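Long-range contact in uroporphyrinogen-III synthetase (PDB 3RE1), which probably catalyses the cyclization of the linear tetrapyrrole hydroxymethylbilane to the macrocycle uroporphyrinogen III, a step of porphyrin biosynthesis: residues 15-20 with 36-41. Numbering follows the deposited sequence.
Sequences WRLLLT and AGIFSS
R16 and F39 meet on one side of a parallel strand pair, where the arginine brings its guanidinium obliquely over one face of the phenyl ring in a cation-pi contact. R16 CZ stands 4.0 Å from the centroid of the F39 ring, 27° off the ring normal, with NH1 over that face. The two planes are inclined by 53°, so this is no flat stack. Bends at chi2 and chi3 bring the end of the arginine chain to the ring, which F39 sets beside R16 by holding CG anti to the backbone N. The approach of R16 CD to F39 CD2 is too short in the model, and its detail is doubtful. Nearby, R193 brings a second guanidinium close to that of R16.

Between the strands run three backbone bonds. L17 N reaches F39 O weakly, at 3.3 Å; S41 N gives a firmer bond to L17 O, 3.1 Å long, and L19 N another to S41 O, also 3.1 Å. L17 O additionally receives a CA-H...O contact from S40 CA. Further along the face that bears R16 and F39, L18 bends CD2 toward S41 O, while S41 OG bonds to R188 NE.

L17 and S40 mark the other face, which is mainly apolar. I38 CG2 sits 3.2 Å from W15 O and 4.0 Å from W15 CB, with L17 CD1 nearby and L258 beyond, whereas the indole leads away toward L258 and P264. L19 CD1 lies 3.7 Å from S40 OG, and helix 23-34 covers both residues through S26, L29 and A30. That helix links strand 16-19 to strand 39-42, completing a beta-alpha-beta unit at the edge of a five-stranded parallel sheet, in one of the two alpha/beta domains characteristic of uroporphyrinogen-III synthases.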
ATOM      1  N   TRP A  15     -12.257  14.831  16.099  1.00 59.82           N
ATOM      2  CA  TRP A  15     -11.127  14.568  15.203  1.00 52.06           C
ATOM      3  C   TRP A  15     -11.448  15.040  13.800  1.00 51.77           C
ATOM      4  O   TRP A  15     -12.429  14.622  13.204  1.00 50.88           O
ATOM      5  CB  TRP A  15     -10.798  13.069  15.150  1.00 52.47           C
ATOM      6  CG  TRP A  15     -10.248  12.508  16.435  1.00 54.47           C
ATOM      7  CD1 TRP A  15     -10.952  11.898  17.441  1.00 58.06           C
ATOM      8  CD2 TRP A  15      -8.888  12.520  16.858  1.00 48.80           C
ATOM      9  NE1 TRP A  15     -10.110  11.540  18.470  1.00 55.15           N
ATOM     10  CE2 TRP A  15      -8.834  11.904  18.135  1.00 52.25           C
ATOM     11  CE3 TRP A  15      -7.706  12.999  16.289  1.00 50.22           C
ATOM     12  CZ2 TRP A  15      -7.637  11.743  18.851  1.00 59.33           C
ATOM     13  CZ3 TRP A  15      -6.500  12.847  17.011  1.00 58.19           C
ATOM     14  CH2 TRP A  15      -6.482  12.215  18.276  1.00 56.76           C
ATOM     15  N   ARG A  16     -10.607  15.922  13.282  1.00 50.07           N
ATOM     16  CA  ARG A  16     -10.791  16.484  11.958  1.00 51.57           C
ATOM     17  C   ARG A  16      -9.579  16.001  11.211  1.00 49.42           C
ATOM     18  O   ARG A  16      -8.606  16.726  11.077  1.00 54.02           O
ATOM     19  CB  ARG A  16     -10.794  18.023  12.014  1.00 55.62           C
ATOM     20  CG  ARG A  16     -12.117  18.709  12.461  1.00 58.99           C
ATOM     21  CD  ARG A  16     -12.890  19.191  11.227  1.00 66.06           C
ATOM     22  NE  ARG A  16     -12.955  20.647  11.078  1.00 63.91           N
ATOM     23  CZ  ARG A  16     -13.711  21.269  10.163  1.00 69.66           C
ATOM     24  NH1 ARG A  16     -14.467  20.580   9.320  1.00 74.65           N
ATOM     25  NH2 ARG A  16     -13.716  22.593  10.083  1.00 78.12           N
ATOM     26  N   LEU A  17      -9.643  14.766  10.736  1.00 45.96           N
ATOM     27  CA  LEU A  17      -8.501  14.118  10.123  1.00 40.81           C
ATOM     28  C   LEU A  17      -8.156  14.603   8.738  1.00 40.31           C
ATOM     29  O   LEU A  17      -9.008  15.093   8.018  1.00 42.41           O
ATOM     30  CB  LEU A  17      -8.752  12.622  10.097  1.00 39.51           C
ATOM     31  CG  LEU A  17      -8.932  12.085  11.511  1.00 41.29           C
ATOM     32  CD1 LEU A  17      -9.227  10.619  11.417  1.00 44.26           C
ATOM     33  CD2 LEU A  17      -7.665  12.331  12.352  1.00 40.08           C
ATOM     34  N   LEU A  18      -6.886  14.475   8.385  1.00 40.74           N
ATOM     35  CA  LEU A  18      -6.409  14.775   7.049  1.00 42.42           C
ATOM     36  C   LEU A  18      -6.105  13.399   6.475  1.00 41.90           C
ATOM     37  O   LEU A  18      -5.597  12.547   7.194  1.00 43.08           O
ATOM     38  CB  LEU A  18      -5.107  15.571   7.109  1.00 45.63           C
ATOM     39  CG  LEU A  18      -4.716  16.425   5.889  1.00 44.14           C
ATOM     40  CD1 LEU A  18      -3.202  16.470   5.750  1.00 50.15           C
ATOM     41  CD2 LEU A  18      -5.278  15.877   4.637  1.00 43.00           C
ATOM     42  N   LEU A  19      -6.449  13.177   5.207  1.00 43.80           N
ATOM     43  CA  LEU A  19      -6.264  11.891   4.548  1.00 36.59           C
ATOM     44  C   LEU A  19      -5.392  12.177   3.382  1.00 40.78           C
ATOM     45  O   LEU A  19      -5.615  13.151   2.663  1.00 38.12           O
ATOM     46  CB  LEU A  19      -7.576  11.301   4.076  1.00 37.18           C
ATOM     47  CG  LEU A  19      -8.663  11.093   5.137  1.00 36.26           C
ATOM     48  CD1 LEU A  19      -9.920  10.469   4.499  1.00 44.24           C
ATOM     49  CD2 LEU A  19      -8.169  10.221   6.213  1.00 29.47           C
ATOM     50  N   THR A  20      -4.375  11.330   3.207  1.00 43.46           N
ATOM     51  CA  THR A  20      -3.388  11.532   2.152  1.00 43.16           C
ATOM     52  C   THR A  20      -3.300  10.481   1.036  1.00 42.97           C
ATOM     53  O   THR A  20      -2.563  10.666   0.054  1.00 40.06           O
ATOM     54  CB  THR A  20      -2.006  11.695   2.754  1.00 46.91           C
ATOM     55  OG1 THR A  20      -1.633  10.466   3.385  1.00 45.35           O
ATOM     56  CG2 THR A  20      -2.005  12.856   3.782  1.00 37.50           C
ATOM     57  N   ALA A  36     -19.608   7.897  10.480  1.00 75.44           N
ATOM     58  CA  ALA A  36     -19.178   7.393  11.767  1.00 73.10           C
ATOM     59  C   ALA A  36     -18.995   8.588  12.682  1.00 71.45           C
ATOM     60  O   ALA A  36     -18.537   8.454  13.818  1.00 71.89           O
ATOM     61  CB  ALA A  36     -17.859   6.597  11.626  1.00 74.27           C
ATOM     62  N   GLY A  37     -19.342   9.764  12.173  1.00 69.09           N
ATOM     63  CA  GLY A  37     -19.329  10.979  12.991  1.00 70.46           C
ATOM     64  C   GLY A  37     -17.960  11.630  13.146  1.00 71.24           C
ATOM     65  O   GLY A  37     -17.637  12.204  14.208  1.00 68.69           O
ATOM     66  N   ILE A  38     -17.157  11.536  12.083  1.00 68.97           N
ATOM     67  CA  ILE A  38     -15.816  12.121  12.047  1.00 63.83           C
ATOM     68  C   ILE A  38     -15.591  12.830  10.711  1.00 62.25           C
ATOM     69  O   ILE A  38     -15.737  12.233   9.633  1.00 62.06           O
ATOM     70  CB  ILE A  38     -14.712  11.045  12.223  1.00 64.13           C
ATOM     71  CG1 ILE A  38     -14.941  10.225  13.490  1.00 61.98           C
ATOM     72  CG2 ILE A  38     -13.351  11.708  12.335  1.00 66.83           C
ATOM     73  CD1 ILE A  38     -14.842  10.912  14.814  1.00 45.63           C
ATOM     74  N   PHE A  39     -15.228  14.104  10.785  1.00 58.79           N
ATOM     75  CA  PHE A  39     -14.956  14.891   9.578  1.00 53.45           C
ATOM     76  C   PHE A  39     -13.581  14.546   9.045  1.00 49.22           C
ATOM     77  O   PHE A  39     -12.751  14.016   9.767  1.00 53.76           O
ATOM     78  CB  PHE A  39     -15.032  16.392   9.897  1.00 49.00           C
ATOM     79  CG  PHE A  39     -14.625  17.282   8.751  1.00 46.48           C
ATOM     80  CD1 PHE A  39     -15.521  17.574   7.723  1.00 52.93           C
ATOM     81  CD2 PHE A  39     -13.343  17.826   8.697  1.00 43.62           C
ATOM     82  CE1 PHE A  39     -15.145  18.414   6.658  1.00 53.38           C
ATOM     83  CE2 PHE A  39     -12.947  18.659   7.648  1.00 33.03           C
ATOM     84  CZ  PHE A  39     -13.853  18.956   6.624  1.00 48.84           C
ATOM     85  N   SER A  40     -13.334  14.857   7.786  1.00 46.63           N
ATOM     86  CA  SER A  40     -12.022  14.657   7.206  1.00 50.06           C
ATOM     87  C   SER A  40     -11.929  15.458   5.928  1.00 48.05           C
ATOM     88  O   SER A  40     -12.932  15.804   5.333  1.00 54.53           O
ATOM     89  CB  SER A  40     -11.789  13.170   6.904  1.00 52.92           C
ATOM     90  OG  SER A  40     -12.593  12.737   5.822  1.00 55.38           O
ATOM     91  N   SER A  41     -10.724  15.768   5.505  1.00 51.75           N
ATOM     92  CA  SER A  41     -10.523  16.422   4.235  1.00 51.26           C
ATOM     93  C   SER A  41      -9.435  15.649   3.503  1.00 54.95           C
ATOM     94  O   SER A  41      -8.415  15.274   4.086  1.00 55.63           O
ATOM     95  CB  SER A  41     -10.081  17.851   4.442  1.00 54.09           C
ATOM     96  OG  SER A  41      -9.654  18.404   3.202  1.00 59.82           O
TER